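Local coordinates for periplasmic binding protein/LacI transcriptional regulator (Brachyspira murdochii, PDB 4KQC) that probably binds a carbohydrate as the solute-binding component of an ABC transporter, at residues P5-S11 and V35-G41; L55-N60 and Q78-I82; P63-A69 and I87-D93. All coordinates share one frame; numbering follows the deposited sequence. Where two conformers were deposited one is given.

Contact 1. Residues P5-S11 and V35-G41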
loop_
_atom_site.group_PDB
_atom_site.type_symbol
_atom_site.label_atom_id
_atom_site.label_comp_id
_atom_site.label_asym_id
_atom_site.label_seq_id
_atom_site.Cartn_x
_atom_site.Cartn_y
_atom_site.Cartn_z
ATOM N N PRO A 5 -32.037 4.746 5.853
ATOM C CA PRO A 5 -30.819 4.948 5.115
ATOM C C PRO A 5 -29.843 3.804 5.282
ATOM O O PRO A 5 -29.647 3.301 6.391
ATOM C CB PRO A 5 -30.290 6.253 5.657
ATOM C CG PRO A 5 -31.530 6.987 6.176
ATOM C CD PRO A 5 -32.415 5.928 6.656
ATOM N N TYR A 6 -29.303 3.358 4.153
ATOM C CA TYR A 6 -28.472 2.170 4.135
ATOM C C TYR A 6 -27.443 2.243 3.016
ATOM O O TYR A 6 -27.779 2.487 1.884
ATOM C CB TYR A 6 -29.307 0.886 3.929
ATOM C CG TYR A 6 -28.474 -0.399 3.846
ATOM C CD1 TYR A 6 -28.016 -1.071 4.990
ATOM C CD2 TYR A 6 -28.184 -0.982 2.601
ATOM C CE1 TYR A 6 -27.267 -2.241 4.870
ATOM C CE2 TYR A 6 -27.437 -2.150 2.477
ATOM C CZ TYR A 6 -27.012 -2.774 3.619
ATOM O OH TYR A 6 -26.283 -3.929 3.490
ATOM N N ILE A 7 -26.186 2.039 3.398
ATOM C CA ILE A 7 -25.073 2.050 2.438
ATOM C C ILE A 7 -24.239 0.782 2.576
ATOM O O ILE A 7 -23.896 0.332 3.688
ATOM C CB ILE A 7 -24.173 3.298 2.672
ATOM C CG1 ILE A 7 -24.900 4.564 2.207
ATOM C CG2 ILE A 7 -22.835 3.146 1.918
ATOM C CD1 ILE A 7 -24.196 5.880 2.562
ATOM N N ALA A 8 -23.954 0.149 1.454
ATOM C CA ALA A 8 -23.169 -1.074 1.414
ATOM C C ALA A 8 -21.711 -0.739 1.289
ATOM O O ALA A 8 -21.319 0.057 0.413
ATOM C CB ALA A 8 -23.570 -1.895 0.207
ATOM N N VAL A 9 -20.915 -1.315 2.179
ATOM C CA VAL A 9 -19.477 -1.203 2.112
ATOM C C VAL A 9 -18.853 -2.583 1.895
ATOM O O VAL A 9 -18.979 -3.458 2.765
ATOM C CB VAL A 9 -18.868 -0.574 3.364
ATOM C CG1 VAL A 9 -17.369 -0.453 3.195
ATOM C CG2 VAL A 9 -19.508 0.798 3.597
ATOM N N VAL A 10 -18.256 -2.811 0.714
ATOM C CA VAL A 10 -17.645 -4.083 0.379
ATOM C C VAL A 10 -16.148 -3.903 0.442
ATOM O O VAL A 10 -15.581 -3.168 -0.357
ATOM C CB VAL A 10 -18.150 -4.568 -0.986
ATOM C CG1 VAL A 10 -17.444 -5.857 -1.356
ATOM C CG2 VAL A 10 -19.669 -4.706 -0.976
ATOM N N SER A 11 -15.534 -4.533 1.440
ATOM C CA SER A 11 -14.175 -4.305 1.820
ATOM C C SER A 11 -13.295 -5.457 1.335
ATOM O O SER A 11 -13.832 -6.468 0.778
ATOM C CB SER A 11 -14.089 -4.292 3.368
ATOM O OG SER A 11 -14.273 -5.618 3.874
ATOM N N VAL A 35 -26.722 6.837 9.068
ATOM C CA VAL A 35 -26.909 5.792 8.065
ATOM C C VAL A 35 -26.391 4.470 8.619
ATOM O O VAL A 35 -25.391 4.433 9.324
ATOM C CB VAL A 35 -26.278 6.224 6.728
ATOM C CG1 VAL A 35 -24.785 6.478 6.832
ATOM C CG2 VAL A 35 -26.508 5.135 5.672
ATOM N N LYS A 36 -27.101 3.381 8.313
ATOM C CA LYS A 36 -26.651 2.047 8.592
ATOM C C LYS A 36 -25.764 1.575 7.445
ATOM O O LYS A 36 -26.049 1.862 6.271
ATOM C CB LYS A 36 -27.842 1.070 8.711
ATOM C CG LYS A 36 -28.760 1.408 9.879
ATOM C CD LYS A 36 -28.325 0.715 11.160
ATOM C CE LYS A 36 -28.859 1.453 12.371
ATOM N NZ LYS A 36 -28.875 0.601 13.579
ATOM N N ILE A 37 -24.664 0.906 7.780
ATOM C CA ILE A 37 -23.830 0.283 6.779
ATOM C C ILE A 37 -23.699 -1.220 6.983
ATOM O O ILE A 37 -23.838 -1.736 8.100
ATOM C CB ILE A 37 -22.404 0.894 6.718
ATOM C CG1 ILE A 37 -21.596 0.633 7.998
ATOM C CG2 ILE A 37 -22.475 2.362 6.300
ATOM C CD1 ILE A 37 -20.132 1.054 7.890
ATOM N N SER A 38 -23.468 -1.923 5.889
ATOM C CA SER A 38 -22.906 -3.238 5.881
ATOM C C SER A 38 -21.396 -3.098 5.720
ATOM O O SER A 38 -20.910 -2.088 5.183
ATOM C CB SER A 38 -23.559 -4.071 4.744
ATOM O OG SER A 38 -23.054 -3.625 3.469
ATOM N N PHE A 39 -20.599 -3.983 6.278
ATOM C CA PHE A 39 -19.150 -3.903 6.052
ATOM C C PHE A 39 -18.694 -5.324 5.806
ATOM O O PHE A 39 -18.533 -6.072 6.744
ATOM C CB PHE A 39 -18.403 -3.253 7.230
ATOM C CG PHE A 39 -16.967 -2.851 6.891
ATOM C CD1 PHE A 39 -15.915 -3.767 6.961
ATOM C CD2 PHE A 39 -16.684 -1.543 6.553
ATOM C CE1 PHE A 39 -14.615 -3.374 6.677
ATOM C CE2 PHE A 39 -15.396 -1.141 6.196
ATOM C CZ PHE A 39 -14.343 -2.062 6.277
ATOM N N VAL A 40 -18.623 -5.716 4.542
ATOM C CA VAL A 40 -18.547 -7.108 4.177
ATOM C C VAL A 40 -17.348 -7.370 3.283
ATOM O O VAL A 40 -17.137 -6.662 2.273
ATOM C CB VAL A 40 -19.828 -7.635 3.441
ATOM C CG1 VAL A 40 -20.989 -7.542 4.376
ATOM C CG2 VAL A 40 -20.139 -6.927 2.119
ATOM N N GLY A 41 -16.655 -8.480 3.546
ATOM C CA GLY A 41 -15.503 -8.812 2.700
ATOM C C GLY A 41 -15.148 -10.279 2.774
ATOM O O GLY A 41 -15.658 -11.017 3.628
#
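The first beta-alpha-beta unit of a parallel sheet brings Y6, I7 and V9 against K36, S38 and V40, with helix 18-33 making the connection. Strands 6-10 and 36-40 run 4.7 Å apart at 15°. I7 is held through both its N and its O: N donates to K36 O at 2.9 Å, and O accepts from S38 N. Further along, V40 N reaches V9 O at 2.9 Å and S11 N reaches V40 O at 2.8 Å, whereas V9 N makes weak bonds to S38 O and S38 OG.

On the face carrying Y6, S38 and V10, the phenol swings over the neighbouring strand because CG lies anti to the backbone N (chi1 178°). Y6 OH thereby comes 3.0 Å from S38 CB, and its hydrogen bond goes to E58 of helix 48-60. V10 CG2 meets V40 CG2 at 3.8 Å on the same face.

On the face of I7, V9, I37 and F39, V9 CG1 packs obliquely on F39 CD2 at 3.6 Å. Two further contacts lie at the ends of the pairing: S11 CB is 3.5 Å from F39 CE1 at one, and V35 CG2 touches I7 CG1 at about a right angle at the other. Strand 36-40 is outermost in this chain's sheet, and its pairing with strand 6-10 is that of a beta-alpha-beta crossover at the edge of a parallel sheet.

Contact 2. Residues L55-N60 and Q78-I82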
loop_
_atom_site.group_PDB
_atom_site.type_symbol
_atom_site.label_atom_id
_atom_site.label_comp_id
_atom_site.label_asym_id
_atom_site.label_seq_id
_atom_site.Cartn_x
_atom_site.Cartn_y
_atom_site.Cartn_z
ATOM N N LEU A 55 -20.605 -8.572 -3.304
ATOM C CA LEU A 55 -20.989 -7.350 -4.032
ATOM C C LEU A 55 -22.372 -7.539 -4.728
ATOM O O LEU A 55 -23.258 -6.671 -4.609
ATOM C CB LEU A 55 -19.884 -6.968 -5.004
ATOM C CG LEU A 55 -20.167 -5.709 -5.834
ATOM C CD1 LEU A 55 -20.475 -4.486 -4.959
ATOM C CD2 LEU A 55 -18.948 -5.450 -6.672
ATOM N N ASP A 56 -22.584 -8.667 -5.404
ATOM C CA ASP A 56 -23.890 -8.928 -5.955
ATOM C C ASP A 56 -25.016 -8.917 -4.963
ATOM O O ASP A 56 -26.083 -8.350 -5.244
ATOM C CB ASP A 56 -23.887 -10.284 -6.635
ATOM C CG ASP A 56 -23.257 -10.206 -8.059
ATOM O OD1 ASP A 56 -23.403 -9.153 -8.721
ATOM O OD2 ASP A 56 -22.690 -11.211 -8.541
ATOM N N SER A 57 -24.806 -9.610 -3.843
ATOM C CA SER A 57 -25.780 -9.639 -2.771
ATOM C C SER A 57 -26.140 -8.238 -2.256
ATOM O O SER A 57 -27.300 -7.928 -2.024
ATOM C CB SER A 57 -25.274 -10.596 -1.663
ATOM O OG SER A 57 -25.327 -11.974 -2.118
ATOM N N GLU A 58 -25.153 -7.353 -2.127
ATOM C CA GLU A 58 -25.383 -6.016 -1.678
ATOM C C GLU A 58 -26.117 -5.181 -2.763
ATOM O O GLU A 58 -26.984 -4.378 -2.426
ATOM C CB GLU A 58 -24.041 -5.352 -1.283
ATOM C CG GLU A 58 -23.426 -5.920 -0.016
ATOM C CD GLU A 58 -24.341 -5.773 1.204
ATOM O OE1 GLU A 58 -24.796 -4.661 1.446
ATOM O OE2 GLU A 58 -24.726 -6.777 1.885
ATOM N N ILE A 59 -25.765 -5.378 -4.020
ATOM C CA ILE A 59 -26.437 -4.662 -5.101
ATOM C C ILE A 59 -27.942 -5.007 -5.048
ATOM O O ILE A 59 -28.816 -4.149 -5.213
ATOM C CB ILE A 59 -25.847 -5.044 -6.469
ATOM C CG1 ILE A 59 -24.424 -4.540 -6.624
ATOM C CG2 ILE A 59 -26.735 -4.476 -7.570
ATOM C CD1 ILE A 59 -23.665 -5.129 -7.771
ATOM N N ASN A 60 -28.241 -6.274 -4.869
ATOM C CA ASN A 60 -29.600 -6.729 -4.822
ATOM C C ASN A 60 -30.474 -6.108 -3.748
ATOM O O ASN A 60 -31.723 -6.091 -3.876
ATOM C CB ASN A 60 -29.639 -8.267 -4.670
ATOM C CG ASN A 60 -29.104 -9.021 -5.857
ATOM O OD1 ASN A 60 -28.913 -8.472 -6.910
ATOM N ND2 ASN A 60 -28.790 -10.277 -5.648
ATOM N N GLN A 78 -20.566 -6.729 -12.177
ATOM C CA GLN A 78 -21.180 -6.094 -10.994
ATOM C C GLN A 78 -21.235 -4.559 -11.179
ATOM O O GLN A 78 -22.273 -3.923 -10.947
ATOM C CB GLN A 78 -20.341 -6.440 -9.762
ATOM C CG GLN A 78 -20.537 -7.869 -9.311
ATOM C CD GLN A 78 -19.729 -8.905 -10.107
ATOM O OE1 GLN A 78 -18.771 -8.591 -10.826
ATOM N NE2 GLN A 78 -20.188 -10.135 -10.046
ATOM N N ILE A 79 -20.145 -4.003 -11.678
ATOM C CA ILE A 79 -20.074 -2.550 -11.867
ATOM C C ILE A 79 -21.038 -2.122 -12.981
ATOM O O ILE A 79 -21.764 -1.115 -12.875
ATOM C CB ILE A 79 -18.635 -2.100 -12.138
ATOM C CG1 ILE A 79 -17.787 -2.315 -10.922
ATOM C CG2 ILE A 79 -18.588 -0.630 -12.592
ATOM C CD1 ILE A 79 -16.321 -2.346 -11.240
ATOM N N LYS A 80 -21.141 -2.932 -14.018
ATOM C CA LYS A 80 -22.115 -2.674 -15.079
ATOM C C LYS A 80 -23.521 -2.625 -14.550
ATOM O O LYS A 80 -24.336 -1.726 -14.919
ATOM C CB LYS A 80 -21.967 -3.712 -16.221
ATOM C CG LYS A 80 -22.885 -3.403 -17.362
ATOM C CD LYS A 80 -22.341 -4.013 -18.626
ATOM C CE LYS A 80 -23.337 -3.865 -19.743
ATOM N NZ LYS A 80 -22.848 -4.672 -20.896
ATOM N N ARG A 81 -23.868 -3.575 -13.671
ATOM C CA ARG A 81 -25.210 -3.592 -13.051
ATOM C C ARG A 81 -25.451 -2.369 -12.150
ATOM O O ARG A 81 -26.527 -1.785 -12.159
ATOM C CB ARG A 81 -25.455 -4.996 -12.377
ATOM C CG ARG A 81 -26.839 -5.266 -11.815
ATOM C CD ARG A 81 -27.134 -6.767 -11.768
ATOM N NE ARG A 81 -26.463 -7.395 -10.663
ATOM C CZ ARG A 81 -27.012 -7.617 -9.467
ATOM N NH1 ARG A 81 -26.274 -8.149 -8.476
ATOM N NH2 ARG A 81 -28.261 -7.257 -9.222
ATOM N N ILE A 82 -24.463 -2.053 -11.348
ATOM C CA ILE A 82 -24.517 -0.831 -10.483
ATOM C C ILE A 82 -24.838 0.381 -11.339
ATOM O O ILE A 82 -25.674 1.227 -10.982
ATOM C CB ILE A 82 -23.204 -0.679 -9.694
ATOM C CG1 ILE A 82 -23.115 -1.717 -8.555
ATOM C CG2 ILE A 82 -23.106 0.738 -9.158
ATOM C CD1 ILE A 82 -21.722 -1.857 -7.931
HETATM O O HOH W 1 -23.934 -8.257 -11.510
#
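R81 reaches from helix 76-84 to D56, I59 and N60 of helix 48-60, and its guanidinium makes several polar bonds there. The short segments 55-60 and 78-82 point nearly the same way, 11° apart, with axes 10.5 Å from each other, a spacing bridged by side chains.

Among the charged and polar interactions, R81 NH1 makes a salt bridge to D56 OD1 at 3.1 Å. That bond is straight at NH1 (169°) and lies in the guanidinium plane, yet it meets the carboxylate from above its plane. NH1 also donates to D56 O, on the opposite face of that carbonyl from the helical N60 N. At the guanidinium edge, R81 NH2 runs to N60 OD1 at 2.7 Å, nearly in line with the amide C=O. A water links R81 NE to D56 OD1, and Q78 NE2 donates to D56 OD2 at 3.1 Å, so both carboxylate oxygens have donors. The bend of R81 at chi3 (77°) turns the guanidinium to meet these partners. I59 CG2 sits over one guanidinium face, offset toward the rim and 3.6 Å from R81 NH2. A leucine in place of R81 would probably leave the D56 carboxylate without its cationic mate and N60 OD1 without this donor.

Carbon packing lies alongside. I59 CD1 meets I82 CG1 at 3.5 Å, crossing at about a right angle, and L55 CD2 rests 3.5 Å from Q78 CB.

L55, I59 and I82 also touch I66 of strand 66-68, the side-by-side helix packing over a parallel sheet characteristic of an alpha/beta Rossmann-like lobe.

Contact 3. Residues P63-A69 and I87-D93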
loop_
_atom_site.group_PDB
_atom_site.type_symbol
_atom_site.label_atom_id
_atom_site.label_comp_id
_atom_site.label_asym_id
_atom_site.label_seq_id
_atom_site.Cartn_x
_atom_site.Cartn_y
_atom_site.Cartn_z
ATOM N N PRO A 63 -29.236 -0.615 -2.151
ATOM C CA PRO A 63 -28.713 0.354 -1.183
ATOM C C PRO A 63 -28.697 1.758 -1.755
ATOM O O PRO A 63 -28.751 1.978 -2.958
ATOM C CB PRO A 63 -27.309 -0.144 -0.905
ATOM C CG PRO A 63 -26.917 -0.811 -2.168
ATOM C CD PRO A 63 -28.172 -1.418 -2.740
ATOM N N ASP A 64 -28.611 2.730 -0.872
ATOM C CA ASP A 64 -28.528 4.101 -1.260
ATOM C C ASP A 64 -27.204 4.534 -1.971
ATOM O O ASP A 64 -27.179 5.509 -2.748
ATOM C CB ASP A 64 -28.731 4.938 -0.009
ATOM C CG ASP A 64 -30.096 4.650 0.668
ATOM O OD1 ASP A 64 -31.073 4.537 -0.056
ATOM O OD2 ASP A 64 -30.154 4.728 1.863
ATOM N N ALA A 65 -26.154 3.782 -1.696
ATOM C CA ALA A 65 -24.894 3.906 -2.315
ATOM C C ALA A 65 -24.035 2.724 -1.958
ATOM O O ALA A 65 -24.355 1.971 -1.039
ATOM C CB ALA A 65 -24.223 5.200 -1.858
ATOM N N ILE A 66 -22.934 2.517 -2.694
ATOM C CA ILE A 66 -21.990 1.437 -2.454
ATOM C C ILE A 66 -20.608 2.042 -2.407
ATOM O O ILE A 66 -20.259 2.815 -3.306
ATOM C CB ILE A 66 -22.017 0.407 -3.590
ATOM C CG1 ILE A 66 -23.398 -0.292 -3.593
ATOM C CG2 ILE A 66 -20.928 -0.671 -3.483
ATOM C CD1 ILE A 66 -23.661 -1.107 -4.855
ATOM N N ALA A 67 -19.836 1.640 -1.406
ATOM C CA ALA A 67 -18.381 1.891 -1.377
ATOM C C ALA A 67 -17.698 0.565 -1.546
ATOM O O ALA A 67 -18.074 -0.445 -0.875
ATOM C CB ALA A 67 -17.961 2.561 -0.079
ATOM N N PHE A 68 -16.670 0.521 -2.382
ATOM C CA PHE A 68 -16.058 -0.723 -2.819
ATOM C C PHE A 68 -14.532 -0.664 -2.910
ATOM O O PHE A 68 -13.992 0.310 -3.507
ATOM C CB PHE A 68 -16.656 -1.105 -4.193
ATOM C CG PHE A 68 -16.137 -2.482 -4.773
ATOM C CD1 PHE A 68 -15.904 -3.590 -3.953
ATOM C CD2 PHE A 68 -15.927 -2.653 -6.156
ATOM C CE1 PHE A 68 -15.508 -4.815 -4.451
ATOM C CE2 PHE A 68 -15.537 -3.904 -6.670
ATOM C CZ PHE A 68 -15.294 -4.983 -5.826
ATOM N N ALA A 69 -13.864 -1.661 -2.315
ATOM C CA ALA A 69 -12.393 -1.853 -2.464
ATOM C C ALA A 69 -12.208 -3.235 -3.019
ATOM O O ALA A 69 -12.364 -4.185 -2.256
ATOM C CB ALA A 69 -11.707 -1.772 -1.116
ATOM N N ILE A 87 -27.092 3.275 -8.896
ATOM C CA ILE A 87 -26.602 3.316 -7.488
ATOM C C ILE A 87 -25.275 4.095 -7.442
ATOM O O ILE A 87 -24.342 3.730 -8.136
ATOM C CB ILE A 87 -26.413 1.919 -6.934
ATOM C CG1 ILE A 87 -27.748 1.123 -6.890
ATOM C CG2 ILE A 87 -25.815 1.978 -5.542
ATOM C CD1 ILE A 87 -27.538 -0.380 -6.729
ATOM N N PRO A 88 -25.165 5.140 -6.642
ATOM C CA PRO A 88 -23.900 5.826 -6.544
ATOM C C PRO A 88 -22.799 4.908 -6.035
ATOM O O PRO A 88 -22.984 4.193 -5.055
ATOM C CB PRO A 88 -24.173 6.926 -5.538
ATOM C CG PRO A 88 -25.643 7.149 -5.587
ATOM C CD PRO A 88 -26.258 5.869 -5.979
ATOM N N LEU A 89 -21.670 4.946 -6.733
ATOM C CA LEU A 89 -20.534 4.065 -6.480
ATOM C C LEU A 89 -19.294 4.899 -6.116
ATOM O O LEU A 89 -18.891 5.747 -6.891
ATOM C CB LEU A 89 -20.263 3.163 -7.708
ATOM C CG LEU A 89 -19.119 2.199 -7.585
ATOM C CD1 LEU A 89 -19.277 1.171 -6.436
ATOM C CD2 LEU A 89 -18.894 1.525 -8.934
ATOM N N ILE A 90 -18.702 4.551 -4.988
ATOM C CA ILE A 90 -17.489 5.193 -4.458
ATOM C C ILE A 90 -16.442 4.125 -4.372
ATOM O O ILE A 90 -16.715 3.027 -3.840
ATOM C CB ILE A 90 -17.771 5.752 -3.048
ATOM C CG1 ILE A 90 -18.879 6.818 -3.061
ATOM C CG2 ILE A 90 -16.526 6.266 -2.317
ATOM C CD1 ILE A 90 -18.652 7.931 -4.040
ATOM N N GLY A 91 -15.230 4.397 -4.834
ATOM C CA GLY A 91 -14.110 3.504 -4.501
ATOM C C GLY A 91 -13.451 3.916 -3.174
ATOM O O GLY A 91 -13.444 5.123 -2.773
ATOM N N PHE A 92 -12.810 2.968 -2.523
ATOM C CA PHE A 92 -11.963 3.290 -1.414
ATOM C C PHE A 92 -10.769 2.385 -1.312
ATOM O O PHE A 92 -10.769 1.297 -1.848
ATOM C CB PHE A 92 -12.750 3.463 -0.110
ATOM C CG PHE A 92 -13.226 2.198 0.522
ATOM C CD1 PHE A 92 -14.181 1.463 -0.092
ATOM C CD2 PHE A 92 -12.750 1.773 1.749
ATOM C CE1 PHE A 92 -14.677 0.323 0.481
ATOM C CE2 PHE A 92 -13.231 0.628 2.345
ATOM C CZ PHE A 92 -14.208 -0.123 1.697
ATOM N N ASP A 93 -9.715 2.847 -0.626
ATOM C CA ASP A 93 -8.433 2.102 -0.672
ATOM C C ASP A 93 -8.036 1.935 -2.178
ATOM O O ASP A 93 -8.202 2.890 -2.954
ATOM C CB ASP A 93 -8.566 0.761 0.091
ATOM C CG ASP A 93 -7.252 0.110 0.355
ATOM O OD1 ASP A 93 -6.510 0.644 1.237
ATOM O OD2 ASP A 93 -6.935 -0.869 -0.320
#
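I66 and F68 exchange backbone hydrogen bonds with P88, I90 and F92, pairing the two parallel strands of the beta-alpha-beta unit formed by strand 66-68, helix 76-84 and strand 89-92. The strand axes approach to 4.6 Å at 27°, and the registered pairs are I66 with L89, A67 with I90 and F68 with G91.

Four bonds carry the backbone pairing. I66 N donates to P88 O and I90 N to I66 O, each at 2.9 Å, while F68 N reaches I90 O with a more bent N-H...O angle of 144°. The last, from F92 N to F68 O, spans 3.1 Å.

The aromatic contact lies at the C-terminal end. F92 holds CG between its backbone N and carbonyl carbon (chi1 75°), which brings the ring edge to the backbone of A67 and F68. A69 CB stands above one ring face, 4.1 Å from the centroid of F92, as a CH-pi contact, and the backbone N of F68 lies at the ring edge. A67 CB also touches the ring, at F92 CD1.

Aliphatic packing completes the contact. On the face of I66, L89 and F68, I66 CG2 lies 3.9 Å from L89 CD1, and that same leucine methyl approaches F68 CB. Farther toward the N-terminal end, I87 CG2 meets I66 CD1 at 3.8 Å, the side chains meeting obliquely, and A65 CB lies 4.1 Å from P88 CB.

Helix 48-60 packs against I66 and F68, whereas helix 273-288 meets I90 and F92. Helices on both faces of these buried parallel strands give the three-layer alpha/beta/alpha architecture of a periplasmic-binding-protein lobe.

Contacts 1 and 3 share one sheet, their centres about 9 Å apart: strand 6-10 neighbours strand 66-68, with A8 O 2.8 Å from A67 N in a probable hydrogen bond. Y6 N also lies 2.8 Å from OD2 of the loop residue D64, and V9 CG1 packs on F92 CZ. Contact 2 belongs to the helical layer on one face, its centre about 13 Å from that of contact 1 and 10 Å from that of contact 3. E58 ties it to contact 1, with OE1 2.6 Å from Y6 OH; I82 CD1 rests 3.7 Å from I66 CD1, joining contact 2 to contact 3. All three therefore build one lobe.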